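Local coordinates for sulfonate ABC transporter, periplasmic sulfonate-binding protein SsuA (Methylobacillus flagellatus, PDB 3UIF) that probably captures sulfonates or related sulfate esters in the periplasm and delivers them to an ABC transporter for uptake, at residues A233-K238 / V264-R269; W270-D275 / G321-N326. All blocks are in the same frame, centred on the assembly; numbering follows the deposited sequence.

Contact 1: A233-K238 / V264-R269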
loop_
_atom_site.group_PDB
_atom_site.type_symbol
_atom_site.label_atom_id
_atom_site.label_comp_id
_atom_site.label_asym_id
_atom_site.label_seq_id
_atom_site.Cartn_x
_atom_site.Cartn_y
_atom_site.Cartn_z
ATOM N N ALA A 233 -0.471 -16.044 3.117
ATOM C CA ALA A 233 -1.354 -15.998 1.954
ATOM C C ALA A 233 -2.286 -17.221 1.848
ATOM O O ALA A 233 -3.258 -17.202 1.092
ATOM C CB ALA A 233 -0.549 -15.807 0.679
ATOM N N GLN A 234 -1.992 -18.265 2.619
ATOM C CA GLN A 234 -2.863 -19.419 2.728
ATOM C C GLN A 234 -4.081 -19.039 3.584
ATOM O O GLN A 234 -3.951 -18.260 4.528
ATOM C CB GLN A 234 -2.089 -20.590 3.339
ATOM C CG GLN A 234 -0.778 -20.924 2.623
ATOM C CD GLN A 234 0.020 -22.027 3.303
ATOM O OE1 GLN A 234 -0.502 -23.102 3.603
ATOM N NE2 GLN A 234 1.303 -21.770 3.538
ATOM N N ASP A 235 -5.257 -19.572 3.241
ATOM C CA ASP A 235 -6.517 -19.207 3.916
ATOM C C ASP A 235 -6.532 -19.545 5.394
ATOM O O ASP A 235 -7.119 -18.808 6.183
ATOM C CB ASP A 235 -7.725 -19.893 3.291
ATOM C CG ASP A 235 -7.715 -19.855 1.778
ATOM O OD1 ASP A 235 -7.765 -18.738 1.206
ATOM O OD2 ASP A 235 -7.671 -20.960 1.169
ATOM N N GLU A 236 -5.903 -20.655 5.778
ATOM C CA GLU A 236 -5.883 -21.052 7.186
ATOM C C GLU A 236 -5.214 -20.003 8.098
ATOM O O GLU A 236 -5.369 -20.035 9.318
ATOM C CB GLU A 236 -5.217 -22.414 7.349
ATOM C CG GLU A 236 -3.692 -22.388 7.324
ATOM C CD GLU A 236 -3.087 -23.765 7.550
ATOM O OE1 GLU A 236 -2.043 -23.881 8.233
ATOM O OE2 GLU A 236 -3.671 -24.747 7.053
ATOM N N ASN A 237 -4.480 -19.064 7.504
ATOM C CA ASN A 237 -3.738 -18.090 8.288
ATOM C C ASN A 237 -4.303 -16.692 8.178
ATOM O O ASN A 237 -3.775 -15.757 8.775
ATOM C CB ASN A 237 -2.266 -18.117 7.912
ATOM C CG ASN A 237 -1.626 -19.446 8.225
ATOM O OD1 ASN A 237 -1.859 -20.018 9.286
ATOM N ND2 ASN A 237 -0.829 -19.955 7.297
ATOM N N LYS A 238 -5.393 -16.559 7.431
ATOM C CA LYS A 238 -6.068 -15.290 7.313
ATOM C C LYS A 238 -6.509 -14.744 8.693
ATOM O O LYS A 238 -6.236 -13.596 9.025
ATOM C CB LYS A 238 -7.216 -15.408 6.317
ATOM C CG LYS A 238 -8.040 -14.144 6.157
ATOM C CD LYS A 238 -9.164 -14.308 5.147
ATOM C CE LYS A 238 -10.064 -13.084 5.180
ATOM N NZ LYS A 238 -10.984 -12.992 4.013
ATOM N N VAL A 264 -10.572 -9.551 -5.544
ATOM C CA VAL A 264 -9.245 -10.139 -5.405
ATOM C C VAL A 264 -9.233 -11.029 -4.152
ATOM O O VAL A 264 -9.526 -10.563 -3.044
ATOM C CB VAL A 264 -8.158 -9.043 -5.311
ATOM C CG1 VAL A 264 -6.785 -9.672 -5.134
ATOM C CG2 VAL A 264 -8.185 -8.140 -6.546
ATOM N N SER A 265 -8.923 -12.306 -4.337
ATOM C CA SER A 265 -8.912 -13.275 -3.245
ATOM C C SER A 265 -7.889 -12.933 -2.175
ATOM O O SER A 265 -7.021 -12.089 -2.376
ATOM C CB SER A 265 -8.623 -14.673 -3.780
ATOM O OG SER A 265 -7.247 -14.855 -3.984
ATOM N N TRP A 266 -8.005 -13.603 -1.036
ATOM C CA TRP A 266 -7.073 -13.437 0.066
ATOM C C TRP A 266 -5.626 -13.649 -0.335
ATOM O O TRP A 266 -4.757 -12.834 -0.008
ATOM C CB TRP A 266 -7.455 -14.368 1.216
ATOM C CG TRP A 266 -6.393 -14.406 2.269
ATOM C CD1 TRP A 266 -5.523 -15.449 2.561
ATOM C CD2 TRP A 266 -5.991 -13.312 3.153
ATOM N NE1 TRP A 266 -4.668 -15.102 3.571
ATOM C CE2 TRP A 266 -4.888 -13.830 3.966
ATOM C CE3 TRP A 266 -6.443 -12.010 3.370
ATOM C CZ2 TRP A 266 -4.274 -13.067 4.935
ATOM C CZ3 TRP A 266 -5.820 -11.250 4.356
ATOM C CH2 TRP A 266 -4.760 -11.772 5.120
ATOM N N ARG A 267 -5.367 -14.743 -1.050
ATOM C CA ARG A 267 -4.049 -15.050 -1.565
ATOM C C ARG A 267 -3.558 -14.012 -2.569
ATOM O O ARG A 267 -2.417 -13.555 -2.505
ATOM C CB ARG A 267 -4.050 -16.432 -2.203
ATOM C CG ARG A 267 -2.655 -16.964 -2.514
ATOM C CD ARG A 267 -2.699 -18.149 -3.465
ATOM N NE ARG A 267 -3.267 -19.328 -2.823
ATOM C CZ ARG A 267 -3.186 -20.566 -3.317
ATOM N NH1 ARG A 267 -2.547 -20.786 -4.467
ATOM N NH2 ARG A 267 -3.742 -21.588 -2.660
ATOM N N GLN A 268 -4.420 -13.645 -3.500
ATOM C CA GLN A 268 -4.068 -12.664 -4.521
ATOM C C GLN A 268 -3.739 -11.267 -3.964
ATOM O O GLN A 268 -2.957 -10.522 -4.562
ATOM C CB GLN A 268 -5.159 -12.599 -5.597
ATOM C CG GLN A 268 -5.240 -13.831 -6.482
ATOM C CD GLN A 268 -3.990 -14.028 -7.332
ATOM O OE1 GLN A 268 -3.221 -14.982 -7.128
ATOM N NE2 GLN A 268 -3.770 -13.125 -8.282
ATOM N N ARG A 269 -4.297 -10.929 -2.805
ATOM C CA ARG A 269 -3.985 -9.666 -2.149
ATOM C C ARG A 269 -2.506 -9.552 -1.759
ATOM O O ARG A 269 -2.004 -8.451 -1.523
ATOM C CB ARG A 269 -4.883 -9.446 -0.926
ATOM C CG ARG A 269 -6.358 -9.213 -1.244
ATOM C CD ARG A 269 -6.649 -7.891 -1.941
ATOM N NE ARG A 269 -6.281 -6.749 -1.109
ATOM C CZ ARG A 269 -7.075 -6.154 -0.213
ATOM N NH1 ARG A 269 -8.321 -6.572 -0.008
ATOM N NH2 ARG A 269 -6.619 -5.122 0.473
HETATM O O HOH W 1 -7.276 -17.420 -1.170
#
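Lys238 and Trp266 meet in a CH-pi contact between two loops of a periplasmic-binding-protein fold. Segment 233-238 is the turn joining helix 215-233 to helix 238-245; segment 264-269 belongs to the long connection running from helix 252-257 to helix 276-291. The aliphatic chain of Lys238, fully extended from CG anti to the backbone N (chi1 177°), lies obliquely over one face of the indole. Its CG sits 3.7 Å from the centroid of the six-membered ring of Trp266, almost on the ring normal, while CB rests on CE2 at 3.7 Å. The pyrrole side of the indole faces the end of helix 215-233 instead. There Trp266 NE1 gives its main hydrogen bond to Val232 O, and a weak, bent one to Gln234 O at 3.4 Å. Ala233 O approaches Trp266 CD1 obliquely at 3.2 Å, so three successive carbonyls gather round this part of the ring. Beside it, Arg267 lays CB and CG along Ala233, before its chain bends at chi3 and takes NH1 to Phe322 O. At the outer margin one water bridges the loops, donating to Asp235 OD1 at 2.8 Å and accepting from Arg267 N at 3.3 Å.

Contact 2: W270-D275 / G321-N326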
loop_
_atom_site.group_PDB
_atom_site.type_symbol
_atom_site.label_atom_id
_atom_site.label_comp_id
_atom_site.label_asym_id
_atom_site.label_seq_id
_atom_site.Cartn_x
_atom_site.Cartn_y
_atom_site.Cartn_z
ATOM N N TRP A 270 -1.823 -10.690 -1.712
ATOM C CA TRP A 270 -0.457 -10.771 -1.254
ATOM C C TRP A 270 0.502 -10.995 -2.390
ATOM O O TRP A 270 1.692 -11.191 -2.174
ATOM C CB TRP A 270 -0.345 -11.897 -0.223
ATOM C CG TRP A 270 -1.021 -11.577 1.095
ATOM C CD1 TRP A 270 -2.327 -11.879 1.481
ATOM C CD2 TRP A 270 -0.450 -10.863 2.241
ATOM N NE1 TRP A 270 -2.594 -11.422 2.739
ATOM C CE2 TRP A 270 -1.520 -10.799 3.259
ATOM C CE3 TRP A 270 0.794 -10.288 2.526
ATOM C CZ2 TRP A 270 -1.325 -10.184 4.500
ATOM C CZ3 TRP A 270 0.971 -9.677 3.777
ATOM C CH2 TRP A 270 -0.062 -9.630 4.740
ATOM N N SER A 271 -0.004 -10.955 -3.620
ATOM C CA SER A 271 0.775 -11.306 -4.799
ATOM C C SER A 271 2.005 -10.420 -5.008
ATOM O O SER A 271 1.924 -9.203 -4.923
ATOM C CB SER A 271 -0.111 -11.301 -6.044
ATOM O OG SER A 271 0.650 -11.527 -7.213
ATOM N N PRO A 272 3.156 -11.042 -5.271
ATOM C CA PRO A 272 4.396 -10.320 -5.543
ATOM C C PRO A 272 4.697 -10.206 -7.032
ATOM O O PRO A 272 5.766 -9.749 -7.426
ATOM C CB PRO A 272 5.439 -11.203 -4.868
ATOM C CG PRO A 272 4.883 -12.590 -5.031
ATOM C CD PRO A 272 3.395 -12.464 -4.964
ATOM N N LEU A 273 3.751 -10.634 -7.859
ATOM C CA LEU A 273 3.942 -10.651 -9.303
ATOM C C LEU A 273 4.039 -9.258 -9.905
ATOM O O LEU A 273 3.304 -8.339 -9.515
ATOM C CB LEU A 273 2.814 -11.447 -9.974
ATOM C CG LEU A 273 2.730 -12.914 -9.539
ATOM C CD1 LEU A 273 1.694 -13.650 -10.362
ATOM C CD2 LEU A 273 4.088 -13.610 -9.648
ATOM N N TYR A 274 4.952 -9.121 -10.856
ATOM C CA TYR A 274 5.139 -7.886 -11.589
ATOM C C TYR A 274 4.269 -7.942 -12.826
ATOM O O TYR A 274 4.746 -7.781 -13.938
ATOM C CB TYR A 274 6.621 -7.689 -11.958
ATOM C CG TYR A 274 7.510 -7.339 -10.773
ATOM C CD1 TYR A 274 7.897 -8.325 -9.851
ATOM C CD2 TYR A 274 7.959 -6.018 -10.568
ATOM C CE1 TYR A 274 8.691 -8.013 -8.767
ATOM C CE2 TYR A 274 8.761 -5.692 -9.485
ATOM C CZ TYR A 274 9.121 -6.695 -8.588
ATOM O OH TYR A 274 9.913 -6.399 -7.501
ATOM N N ASP A 275 2.981 -8.166 -12.619
ATOM C CA ASP A 275 2.072 -8.393 -13.728
ATOM C C ASP A 275 1.646 -7.098 -14.432
ATOM O O ASP A 275 2.070 -6.007 -14.058
ATOM C CB ASP A 275 0.872 -9.284 -13.319
ATOM C CG ASP A 275 0.076 -8.745 -12.120
ATOM O OD1 ASP A 275 0.125 -7.527 -11.817
ATOM O OD2 ASP A 275 -0.635 -9.569 -11.482
ATOM N N GLY A 321 3.543 -21.344 -9.530
ATOM C CA GLY A 321 2.104 -21.360 -9.807
ATOM C C GLY A 321 1.176 -21.014 -8.646
ATOM O O GLY A 321 -0.030 -21.255 -8.716
ATOM N N PHE A 322 1.723 -20.444 -7.578
ATOM C CA PHE A 322 0.951 -20.190 -6.365
ATOM C C PHE A 322 0.099 -18.903 -6.493
ATOM O O PHE A 322 -1.032 -18.862 -6.010
ATOM C CB PHE A 322 1.888 -20.182 -5.134
ATOM C CG PHE A 322 1.177 -19.939 -3.834
ATOM C CD1 PHE A 322 1.107 -18.641 -3.289
ATOM C CD2 PHE A 322 0.549 -20.987 -3.167
ATOM C CE1 PHE A 322 0.431 -18.414 -2.103
ATOM C CE2 PHE A 322 -0.124 -20.764 -1.981
ATOM C CZ PHE A 322 -0.185 -19.480 -1.447
ATOM N N TRP A 323 0.649 -17.875 -7.152
ATOM C CA TRP A 323 -0.092 -16.681 -7.570
ATOM C C TRP A 323 -0.386 -16.706 -9.058
ATOM O O TRP A 323 0.252 -17.453 -9.804
ATOM C CB TRP A 323 0.692 -15.430 -7.193
ATOM C CG TRP A 323 0.682 -15.154 -5.706
ATOM C CD1 TRP A 323 -0.361 -14.626 -4.956
ATOM C CD2 TRP A 323 1.749 -15.419 -4.735
ATOM N NE1 TRP A 323 -0.020 -14.535 -3.636
ATOM C CE2 TRP A 323 1.229 -14.996 -3.433
ATOM C CE3 TRP A 323 3.039 -15.948 -4.809
ATOM C CZ2 TRP A 323 1.989 -15.088 -2.270
ATOM C CZ3 TRP A 323 3.791 -16.038 -3.636
ATOM C CH2 TRP A 323 3.280 -15.620 -2.399
ATOM N N THR A 324 -1.364 -15.918 -9.510
ATOM C CA THR A 324 -1.684 -15.817 -10.948
ATOM C C THR A 324 -1.558 -14.370 -11.412
ATOM O O THR A 324 -2.039 -13.495 -10.723
ATOM C CB THR A 324 -3.122 -16.286 -11.279
ATOM O OG1 THR A 324 -4.083 -15.389 -10.689
ATOM C CG2 THR A 324 -3.386 -17.712 -10.809
ATOM N N PRO A 325 -0.931 -14.113 -12.585
ATOM C CA PRO A 325 -0.778 -12.736 -13.061
ATOM C C PRO A 325 -2.114 -12.134 -13.507
ATOM O O PRO A 325 -2.927 -12.844 -14.084
ATOM C CB PRO A 325 0.171 -12.886 -14.259
ATOM C CG PRO A 325 -0.063 -14.255 -14.768
ATOM C CD PRO A 325 -0.418 -15.092 -13.575
ATOM N N ASN A 326 -2.346 -10.850 -13.212
ATOM C CA ASN A 326 -3.553 -10.148 -13.677
ATOM C C ASN A 326 -3.277 -9.433 -14.994
ATOM O O ASN A 326 -2.184 -8.895 -15.200
ATOM C CB ASN A 326 -4.028 -9.103 -12.665
ATOM C CG ASN A 326 -4.177 -9.648 -11.255
ATOM O OD1 ASN A 326 -4.925 -10.587 -11.004
ATOM N ND2 ASN A 326 -3.492 -9.016 -10.310
HETATM O O HOH W 2 -1.405 -7.402 -9.651
#
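The indole of Trp323 lies flat against the backbone turn at Ser271 and Pro272, an ST turn in which Ser271 OG accepts from Leu273 N. With CG anti to its carbonyl carbon (chi1 -73°), the indole swings toward this turn. The Pro272 and Trp323 side chains cross at about a right angle, with Pro272 CD 3.5 Å from the centroid of the six-membered ring, while Ser271 CA covers the five-membered ring at 3.6 Å, offset toward the rim. Phe322 CD1 lies over the opposite face, so the indole is sandwiched, and its NE1 is held by Arg267 O. Leu273 crosses the Trp323 side chain obliquely, its CD1 meeting Trp323 CB at 3.8 Å. Leu273 CD1 also lies 3.5 Å from Pro325 N, against the Thr324-Pro325 peptide. Beyond it the chemistry turns polar. Asn326 N donates a nearly straight bond (171°) of 2.7 Å to Asp275 OD2, arriving from above the carboxylate plane. The carboxylate and the Asn326 amide are turned 52° apart, and a water joins them, donating to Asp275 OD1 and accepting from Asn326 ND2. Asp275 thus ties the segment after helix 308-316 to the N-cap of helix 276-291, where its OD1 accepts from Leu278 N.

Both contacts draw on the connection between helices 252-257 and 276-291: its 264-269 part meets the turn after helix 215-233, and its 270-275 part meets the segment that follows helix 308-316. Both are partly buried, contact 2 more so, and each centres on a buried tryptophan with aliphatic groups over a face, a lysine chain in contact 1, a proline in contact 2. The polar chemistry differs: contact 1 has a weak indole bond and a water bridge, whereas contact 2 has a nearly straight carboxylate-to-backbone bond beside a helix N-terminus. Arg267 belongs to contact 1 but bonds to both Phe322 and Trp323 of contact 2, and Trp266 meets Trp270 edge-to-face.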